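Local coordinates for protein afamin (Homo sapiens, PDB 6FAK) that carries hydrophobic molecules in body fluids, binding vitamin E and keeping lipidated Wnt proteins soluble and active, at residues T120-P123 with E124-C127; Y143-A146 with R147-F151; V254-I257 with R258-K262. All blocks are in the same frame, centred on the assembly; numbering follows the deposited sequence.

All three contacts are local, each made within one continuous run of chain at or along a helix, and none touches another. Interactions 1 and 2 belong to the first albumin domain, on the consecutive helices 123-132 and 134-148, and mark a helix beginning and a helix ending respectively; interaction 3 lies within helix 253-268 of the second domain. Interaction 1 is a surface contact in which an aspartate caps backbone N-H groups. Interaction 2 is buried, and there a glutamate is shared by two arginines beside a tyrosine ring. Interaction 3, partly buried, relies on regular helix bonds and looser side-chain pairings. Cysteines of interactions 1 and 3 tie their helices to other parts of the fold by disulfides.

Interaction 1. Residues T120-P123 with E124-C127; sequences TLDP and EEKC
D122 caps the N-terminus of helix 123-132 through E124 and E125, a surface contact where the loop after helix 97-106 turns into the helix in the first albumin domain. With CG anti to its backbone N (chi1 177°), the D122 carboxylate reaches forward to the N-H groups that open the first turn. D122 OD2 accepts from E125 N at 3.2 Å through its anti lone pair, and a weak, bent bond from E124 N reaches the same oxygen. The backbone completes the turn: K126 N donates to D122 O at 2.7 Å in an almost straight bond, and C127 N donates to P123 O at 3.0 Å. The E124 side chain was modelled in two conformers; in the one given, E124 OE1 comes 3.5 Å from D122 OD2, a like-charged approach that is therefore doubtful. Before the cap, L121 CB meets K126 CB at 3.9 Å, and L121 CD1 rests against the first carbons of the lysine. P123, the first helical residue, packs on V178 and L181 of helix 177-209, while C127 touches K177 and is joined by a disulfide to C172, just past helix 154-171.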
# COMPACT_ATOMS: atom_id res chain seq x y z
N THR A 120 16.57 -4.39 -16.81
CA THR A 120 15.77 -4.49 -18.05
C THR A 120 16.54 -5.25 -19.14
O THR A 120 17.67 -4.90 -19.44
CB THR A 120 15.38 -3.11 -18.62
OG1 THR A 120 14.97 -2.24 -17.56
CG2 THR A 120 14.24 -3.25 -19.65
N LEU A 121 15.92 -6.28 -19.72
CA LEU A 121 16.49 -6.99 -20.85
C LEU A 121 16.28 -6.20 -22.13
O LEU A 121 15.31 -5.46 -22.28
CB LEU A 121 15.85 -8.37 -21.03
CG LEU A 121 16.11 -9.40 -19.94
CD1 LEU A 121 15.03 -10.48 -19.95
CD2 LEU A 121 17.50 -10.01 -20.08
N ASP A 122 17.19 -6.40 -23.07
CA ASP A 122 16.96 -5.98 -24.44
C ASP A 122 15.67 -6.64 -24.95
O ASP A 122 15.48 -7.85 -24.82
CB ASP A 122 18.16 -6.39 -25.32
CG ASP A 122 17.94 -6.04 -26.78
OD1 ASP A 122 18.16 -4.88 -27.15
OD2 ASP A 122 17.51 -6.93 -27.53
N PRO A 123 14.77 -5.86 -25.57
CA PRO A 123 13.49 -6.41 -26.05
C PRO A 123 13.61 -7.64 -26.92
O PRO A 123 12.82 -8.57 -26.75
CB PRO A 123 12.86 -5.27 -26.84
CG PRO A 123 13.62 -4.07 -26.51
CD PRO A 123 14.93 -4.43 -25.90
N GLU A 124 14.59 -7.66 -27.83
CA GLU A 124 14.78 -8.83 -28.70
C GLU A 124 15.27 -10.05 -27.92
O GLU A 124 14.75 -11.16 -28.11
CB GLU A 124 15.68 -8.50 -29.91
CG GLU A 124 14.96 -7.72 -31.02
CD GLU A 124 14.92 -6.21 -30.79
OE1 GLU A 124 15.98 -5.67 -30.39
OE2 GLU A 124 13.85 -5.59 -31.03
N GLU A 125 16.25 -9.87 -27.04
CA GLU A 125 16.69 -10.98 -26.15
C GLU A 125 15.61 -11.42 -25.15
O GLU A 125 15.44 -12.61 -24.89
CB GLU A 125 17.98 -10.63 -25.42
CG GLU A 125 19.18 -10.47 -26.33
CD GLU A 125 19.66 -11.77 -26.97
OE1 GLU A 125 20.37 -11.70 -28.00
OE2 GLU A 125 19.36 -12.86 -26.45
N LYS A 126 14.85 -10.47 -24.61
CA LYS A 126 13.71 -10.81 -23.76
C LYS A 126 12.76 -11.74 -24.50
O LYS A 126 12.28 -12.74 -23.94
CB LYS A 126 12.96 -9.54 -23.35
CG LYS A 126 11.79 -9.73 -22.41
CD LYS A 126 11.12 -8.38 -22.12
CE LYS A 126 10.96 -8.10 -20.64
NZ LYS A 126 10.89 -6.62 -20.40
N CYS A 127 12.50 -11.42 -25.77
CA CYS A 127 11.57 -12.22 -26.57
C CYS A 127 12.16 -13.57 -26.90
O CYS A 127 11.47 -14.59 -26.77
CB CYS A 127 11.08 -11.44 -27.79
SG CYS A 127 9.98 -10.10 -27.33

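Interaction 2. Residues Y143-A146 with R147-F151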
# COMPACT_ATOMS: atom_id res chain seq x y z
N TYR A 143 11.83 -13.30 -8.88
CA TYR A 143 12.93 -12.90 -8.00
C TYR A 143 13.11 -11.38 -7.92
O TYR A 143 13.19 -10.83 -6.81
CB TYR A 143 14.23 -13.56 -8.47
CG TYR A 143 15.51 -13.05 -7.93
CD1 TYR A 143 15.90 -13.33 -6.63
CD2 TYR A 143 16.40 -12.33 -8.74
CE1 TYR A 143 17.10 -12.87 -6.12
CE2 TYR A 143 17.63 -11.88 -8.25
CZ TYR A 143 17.98 -12.18 -6.94
OH TYR A 143 19.18 -11.76 -6.46
N GLU A 144 13.20 -10.72 -9.07
CA GLU A 144 13.55 -9.31 -9.11
C GLU A 144 12.39 -8.46 -8.58
O GLU A 144 12.62 -7.48 -7.82
CB GLU A 144 13.99 -8.86 -10.51
CG GLU A 144 15.29 -9.52 -11.07
CD GLU A 144 16.59 -9.16 -10.35
OE1 GLU A 144 16.58 -8.36 -9.40
OE2 GLU A 144 17.67 -9.71 -10.77
N VAL A 145 11.16 -8.88 -8.88
CA VAL A 145 9.98 -8.19 -8.37
C VAL A 145 9.80 -8.37 -6.86
O VAL A 145 9.59 -7.40 -6.12
CB VAL A 145 8.72 -8.57 -9.18
CG1 VAL A 145 7.50 -7.86 -8.62
CG2 VAL A 145 8.88 -8.10 -10.63
N ALA A 146 9.93 -9.60 -6.36
CA ALA A 146 9.66 -9.89 -4.96
C ALA A 146 10.65 -9.24 -3.99
O ALA A 146 10.26 -8.69 -2.98
CB ALA A 146 9.64 -11.38 -4.74
N ARG A 147 11.94 -9.23 -4.33
CA ARG A 147 12.94 -8.57 -3.48
C ARG A 147 12.74 -7.08 -3.40
O ARG A 147 13.08 -6.47 -2.38
CB ARG A 147 14.39 -8.93 -3.90
CG ARG A 147 14.80 -8.45 -5.29
CD ARG A 147 15.93 -9.32 -5.89
NE ARG A 147 17.11 -9.31 -5.02
CZ ARG A 147 18.30 -8.83 -5.32
NH1 ARG A 147 18.53 -8.32 -6.54
NH2 ARG A 147 19.27 -8.83 -4.41
N ARG A 148 12.12 -6.50 -4.44
CA ARG A 148 11.80 -5.06 -4.45
C ARG A 148 10.42 -4.74 -3.87
O ARG A 148 10.13 -3.57 -3.68
CB ARG A 148 11.92 -4.48 -5.85
CG ARG A 148 13.38 -4.33 -6.33
CD ARG A 148 13.46 -4.08 -7.85
NE ARG A 148 14.87 -3.94 -8.27
CZ ARG A 148 15.70 -4.94 -8.50
NH1 ARG A 148 15.25 -6.20 -8.48
NH2 ARG A 148 16.99 -4.69 -8.75
N ASN A 149 9.62 -5.75 -3.58
CA ASN A 149 8.24 -5.60 -3.09
C ASN A 149 8.05 -6.62 -1.95
O ASN A 149 7.27 -7.57 -2.08
CB ASN A 149 7.23 -5.81 -4.25
CG ASN A 149 7.33 -4.75 -5.29
OD1 ASN A 149 6.74 -3.70 -5.13
ND2 ASN A 149 8.14 -4.98 -6.36
N PRO A 150 8.77 -6.44 -0.84
CA PRO A 150 8.86 -7.52 0.14
C PRO A 150 7.59 -7.80 0.91
O PRO A 150 7.54 -8.83 1.56
CB PRO A 150 9.90 -6.99 1.15
CG PRO A 150 9.92 -5.51 0.96
CD PRO A 150 9.63 -5.30 -0.49
N PHE A 151 6.62 -6.86 0.88
CA PHE A 151 5.38 -7.03 1.64
C PHE A 151 4.20 -7.43 0.78
O PHE A 151 3.16 -7.71 1.34
CB PHE A 151 5.06 -5.78 2.41
CG PHE A 151 6.11 -5.41 3.40
CD1 PHE A 151 6.28 -6.18 4.52
CD2 PHE A 151 6.94 -4.31 3.19
CE1 PHE A 151 7.27 -5.91 5.42
CE2 PHE A 151 7.93 -4.03 4.10
CZ PHE A 151 8.08 -4.83 5.21
O HOH W 1 18.76 -6.88 -9.22
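E144 OE1 is shared by two arginines one turn further along helix 134-148. The stronger salt bridge comes from R148 NH1, which meets E144 OE1 at 2.7 Å on the anti side of the carboxylate; R147 NH1 makes a weak one at 3.5 Å. R148 NH1 also donates to the backbone E144 O at 3.0 Å, both acceptors lying close to its guanidinium plane. A water also links the pair, donating to E144 OE1 and accepting from R148 NH2. R147 meanwhile lies over Y143: its CD sits 3.7 Å from the ring centroid in a CH-pi contact, and the guanidinium runs nearly parallel to the ring, the planes 8° apart, with Y143 OH over its centre. R147 reaches this place with CG between its backbone N and carbonyl carbon (chi1 64°) and a bend at chi3. These residues form a salt-bridge network near the C-terminal end of the helix, where the last turn gives way to loop. There N149 folds back, its ND2 donating to V145 O at 2.8 Å, while N149 N donates to A146 O. A leucine in place of R148 would probably leave E144 OE1 with the weak R147 bridge as its main charged contact and deprive E144 O of its guanidinium donor. Further out, R148 NH2 also bonds P116 O, while A37 O holds Y143 OH and Q35 O holds R147 NH2. F39 meets the tyrosine ring edge-to-face, and A146 touches A31 and Q32 of helix 22-33 and L157 of helix 154-171.

Interaction 3. Residues V254-I257 with R258-K262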
# COMPACT_ATOMS: atom_id res chain seq x y z
N VAL A 254 2.96 -19.77 1.67
CA VAL A 254 2.07 -20.95 1.63
C VAL A 254 0.76 -20.75 2.41
O VAL A 254 -0.33 -20.96 1.87
CB VAL A 254 2.81 -22.24 2.11
CG1 VAL A 254 1.87 -23.42 2.16
CG2 VAL A 254 3.98 -22.53 1.18
N GLN A 255 0.87 -20.31 3.66
CA GLN A 255 -0.32 -20.05 4.46
C GLN A 255 -1.19 -18.95 3.85
O GLN A 255 -2.43 -18.99 3.94
CB GLN A 255 0.07 -19.65 5.89
CG GLN A 255 -1.07 -19.75 6.89
CD GLN A 255 -1.60 -21.20 6.99
OE1 GLN A 255 -0.86 -22.17 6.83
NE2 GLN A 255 -2.89 -21.32 7.17
N CYS A 256 -0.55 -17.94 3.29
CA CYS A 256 -1.24 -16.86 2.62
C CYS A 256 -2.11 -17.38 1.48
O CYS A 256 -3.30 -17.03 1.39
CB CYS A 256 -0.23 -15.80 2.13
SG CYS A 256 -0.89 -14.30 1.38
N ILE A 257 -1.51 -18.19 0.61
CA ILE A 257 -2.23 -18.79 -0.53
C ILE A 257 -3.40 -19.64 -0.03
O ILE A 257 -4.51 -19.44 -0.50
CB ILE A 257 -1.27 -19.57 -1.50
CG1 ILE A 257 -0.40 -18.61 -2.28
CG2 ILE A 257 -2.06 -20.40 -2.50
CD1 ILE A 257 0.89 -19.20 -2.83
N ARG A 258 -3.14 -20.52 0.93
CA ARG A 258 -4.18 -21.36 1.57
C ARG A 258 -5.31 -20.56 2.18
O ARG A 258 -6.46 -20.89 1.99
CB ARG A 258 -3.60 -22.25 2.69
CG ARG A 258 -2.77 -23.42 2.17
CD ARG A 258 -2.29 -24.35 3.28
NE ARG A 258 -1.42 -25.40 2.73
CZ ARG A 258 -0.46 -26.06 3.39
NH1 ARG A 258 -0.19 -25.81 4.67
NH2 ARG A 258 0.25 -26.97 2.75
N ASP A 259 -4.98 -19.55 2.98
CA ASP A 259 -6.02 -18.72 3.61
C ASP A 259 -6.77 -17.87 2.60
O ASP A 259 -7.96 -17.64 2.79
CB ASP A 259 -5.49 -17.84 4.76
CG ASP A 259 -4.97 -18.64 5.93
OD1 ASP A 259 -5.27 -19.83 5.97
OD2 ASP A 259 -4.26 -18.09 6.81
N THR A 260 -6.09 -17.35 1.56
CA THR A 260 -6.77 -16.61 0.51
C THR A 260 -7.80 -17.54 -0.20
O THR A 260 -8.95 -17.17 -0.37
CB THR A 260 -5.76 -16.03 -0.49
OG1 THR A 260 -4.90 -15.09 0.17
CG2 THR A 260 -6.46 -15.31 -1.67
N SER A 261 -7.37 -18.75 -0.55
CA SER A 261 -8.26 -19.71 -1.16
C SER A 261 -9.47 -20.05 -0.26
O SER A 261 -10.62 -20.11 -0.72
CB SER A 261 -7.49 -20.97 -1.56
OG SER A 261 -8.39 -21.98 -1.92
N LYS A 262 -9.24 -20.21 1.03
CA LYS A 262 -10.35 -20.38 1.98
C LYS A 262 -11.37 -19.22 1.94
O LYS A 262 -12.57 -19.46 1.93
CB LYS A 262 -9.80 -20.56 3.40
CG LYS A 262 -10.84 -20.92 4.46
CD LYS A 262 -10.17 -21.23 5.79
CE LYS A 262 -11.15 -21.84 6.79
NZ LYS A 262 -10.60 -21.94 8.18
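Two first torsions bring Q255 and D259 together: Q255 sends CG anti to its backbone N (chi1 -163°) and then bends at chi2, while D259 places CG anti to its own carbonyl carbon, facing back along the helix. The amide and carboxylate are turned 68° against each other, and Q255 NE2 reaches D259 OD1 at 3.1 Å in a bond that is weak because its N-H points well off the oxygen, at 127°. One turn of helix 253-268 separates the pair, whose backbones are joined more firmly by D259 N donating to Q255 O at 2.8 Å. Beside them R258 stays extended from CG to NE and lies alongside V254, both side chains pointing the same way. V254 CG1 sits over the centre of the guanidinium face, 3.7 Å from R258 CZ, while R258 NH2 bonds Q15 in helix 13-20. V254, Q255 and R258 also touch P69 at the start of helix 69-78. T260 faces back toward C256: T260 N donates to C256 O at 2.8 Å, and T260 OG1 lies equally close to C256 O but also bonds N244 OD1. C256 is disulfide-linked to C248, tying the helix to helix 231-250 in the region that forms the pocket for hydrophobic ligands; a bound tetraethylene glycol, probably from the crystallisation liquor, approaches T260. I257 packs on A154 and L158 of helix 154-171, and S261 OG bonds T14 OG1. The poorly aimed amide-carboxylate bond therefore probably adds little to the i to i+4 backbone bonds, while R258, T260 and S261 spend polar atoms on helices 13-20 and 231-250.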